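Local coordinates for membrane lipoprotein family protein (Aeropyrum pernix, PDB 4PEV) that binds adenosine and probably serves as the solute-binding lipoprotein of an ABC transporter, at residues L156-Q160 / L298-D302. Sequence-based numbering, arbitrary orientation.
Sequences LFREQ and LKRVD. With ADN (adenosine), chain F.
F157 ends strand 152-157 and lays one face of its ring against the side chain of K299. K299 CG sits over the ring centre, 3.8 Å from the centroid and 5° off the ring normal, a CH-pi contact. K299 CD lies above the CG-CD1 side of the ring, 3.8 Å from F157 CG. At the ring edge, F157 CZ comes 3.9 Å from R300 O, which lies near the ring plane. F157 CE1 also approaches V301 CG2, more loosely. An alanine in place of F157 would probably leave the methylenes of K299 without their aromatic support, and the amine less well placed against the ribose hydroxyls.

E159 supplies the charged part of the contact. Its chain bends at chi2 (84°), which brings the carboxylate across to K299. E159 OE2 takes a hydrogen bond from K299 NZ on its anti lone pair, at 2.7 Å, as part of a salt bridge. The other oxygen, OE1, is bridged to R200 of helix 196-214. K299 starts with CG anti to its backbone N (chi1 -177°) and bends at chi2 and chi3 to reach the ligand. Its amine also pairs with D142. K299 NZ donates to adenosine O2' at 3.1 Å and, weakly, to O3'. Two carboxylates close to one amine probably stabilise its positive charge. D142 also bonds the adenosine directly, as does D282.

Beyond K299, R300 centres an inverse gamma turn at the N-cap of helix 301-313. Its guanidinium grips D302 side-on, with NE and NH2 each bonded to one oxygen. Each segment starts a crossover between the two sheets: 152-157 leads through helix 159-181 to 186-191, and 293-299 through helix 301-313 to 320-324. Two hinge crossovers meeting beside the ligand are typical of type I periplasmic-binding-protein folds, here BMP/PnrA-like.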
# COMPACT_ATOMS: atom_id res chain seq x y z
N LEU C 156 -5.96 -3.84 -10.68
CA LEU C 156 -6.54 -3.74 -9.35
C LEU C 156 -5.81 -4.68 -8.44
O LEU C 156 -5.37 -5.74 -8.88
CB LEU C 156 -7.98 -4.21 -9.35
CG LEU C 156 -9.02 -3.19 -9.79
CD1 LEU C 156 -10.32 -3.93 -10.07
CD2 LEU C 156 -9.19 -2.12 -8.72
N PHE C 157 -5.69 -4.31 -7.16
CA PHE C 157 -5.14 -5.21 -6.16
C PHE C 157 -6.22 -5.65 -5.20
O PHE C 157 -7.25 -4.99 -5.07
CB PHE C 157 -3.98 -4.56 -5.41
CG PHE C 157 -2.79 -4.26 -6.28
CD1 PHE C 157 -2.74 -3.08 -7.02
CD2 PHE C 157 -1.73 -5.13 -6.35
CE1 PHE C 157 -1.65 -2.79 -7.82
CE2 PHE C 157 -0.63 -4.85 -7.14
CZ PHE C 157 -0.59 -3.68 -7.88
N ARG C 158 -6.00 -6.77 -4.54
CA ARG C 158 -6.91 -7.26 -3.52
C ARG C 158 -6.26 -6.98 -2.17
O ARG C 158 -5.67 -7.87 -1.54
CB ARG C 158 -7.19 -8.75 -3.74
CG ARG C 158 -7.87 -9.08 -5.08
CD ARG C 158 -8.29 -10.55 -5.16
NE ARG C 158 -7.13 -11.45 -5.13
CZ ARG C 158 -6.37 -11.75 -6.19
NH1 ARG C 158 -6.65 -11.25 -7.40
NH2 ARG C 158 -5.33 -12.56 -6.04
N GLU C 159 -6.36 -5.72 -1.73
CA GLU C 159 -5.64 -5.22 -0.56
C GLU C 159 -6.07 -5.88 0.74
O GLU C 159 -5.31 -5.92 1.69
CB GLU C 159 -5.85 -3.71 -0.40
CG GLU C 159 -5.07 -2.85 -1.37
CD GLU C 159 -5.75 -2.65 -2.72
OE1 GLU C 159 -6.87 -3.16 -2.93
OE2 GLU C 159 -5.15 -1.97 -3.57
N GLN C 160 -7.29 -6.39 0.78
CA GLN C 160 -7.76 -7.14 1.94
C GLN C 160 -6.76 -8.25 2.27
O GLN C 160 -6.46 -8.53 3.45
CB GLN C 160 -9.14 -7.75 1.68
CG GLN C 160 -10.21 -6.77 1.18
CD GLN C 160 -10.53 -6.92 -0.30
OE1 GLN C 160 -9.65 -7.03 -1.15
NE2 GLN C 160 -11.82 -6.93 -0.62
N LEU C 298 3.62 -5.15 1.06
CA LEU C 298 4.13 -4.82 -0.27
C LEU C 298 3.01 -4.79 -1.25
O LEU C 298 2.12 -5.61 -1.20
CB LEU C 298 5.14 -5.85 -0.76
CG LEU C 298 6.37 -6.03 0.09
CD1 LEU C 298 7.12 -7.26 -0.38
CD2 LEU C 298 7.25 -4.79 0.03
N LYS C 299 3.09 -3.83 -2.17
CA LYS C 299 2.16 -3.74 -3.28
C LYS C 299 3.01 -3.51 -4.51
O LYS C 299 3.70 -2.49 -4.60
CB LYS C 299 1.19 -2.59 -3.06
CG LYS C 299 0.14 -2.47 -4.14
CD LYS C 299 -1.25 -2.11 -3.60
CE LYS C 299 -1.58 -0.64 -3.74
NZ LYS C 299 -2.98 -0.34 -3.33
N ARG C 300 3.00 -4.47 -5.43
CA ARG C 300 3.91 -4.45 -6.57
C ARG C 300 3.39 -3.60 -7.73
O ARG C 300 3.18 -4.10 -8.84
CB ARG C 300 4.23 -5.87 -7.02
CG ARG C 300 4.81 -6.75 -5.92
CD ARG C 300 5.98 -6.09 -5.20
NE ARG C 300 7.03 -5.71 -6.14
CZ ARG C 300 8.01 -6.52 -6.54
NH1 ARG C 300 8.10 -7.75 -6.07
NH2 ARG C 300 8.91 -6.10 -7.40
N VAL C 301 3.23 -2.31 -7.45
CA VAL C 301 2.84 -1.33 -8.46
C VAL C 301 3.86 -1.25 -9.60
O VAL C 301 3.52 -0.98 -10.75
CB VAL C 301 2.69 0.07 -7.81
CG1 VAL C 301 2.40 1.13 -8.86
CG2 VAL C 301 1.58 0.05 -6.78
N ASP C 302 5.13 -1.49 -9.25
CA ASP C 302 6.22 -1.49 -10.22
C ASP C 302 6.04 -2.56 -11.26
O ASP C 302 6.33 -2.34 -12.44
CB ASP C 302 7.56 -1.63 -9.52
CG ASP C 302 7.65 -2.87 -8.64
OD1 ASP C 302 6.69 -3.18 -7.88
OD2 ASP C 302 8.71 -3.52 -8.69
O5' ADN F . 0.09 4.33 0.86
C5' ADN F . -1.05 3.48 1.07
C4' ADN F . -2.01 3.36 -0.12
O4' ADN F . -2.65 4.60 -0.42
C3' ADN F . -1.42 2.93 -1.46
O3' ADN F . -1.21 1.51 -1.53
C2' ADN F . -2.45 3.45 -2.45
O2' ADN F . -3.57 2.57 -2.61
C1' ADN F . -2.90 4.73 -1.81
N9 ADN F . -2.13 5.88 -2.31
C8 ADN F . -0.89 6.28 -1.92
N7 ADN F . -0.49 7.39 -2.59
C5 ADN F . -1.51 7.72 -3.42
C6 ADN F . -1.78 8.77 -4.42
N6 ADN F . -0.85 9.72 -4.67
N1 ADN F . -2.96 8.75 -5.08
C2 ADN F . -3.90 7.80 -4.86
N3 ADN F . -3.72 6.81 -3.97
C4 ADN F . -2.57 6.72 -3.24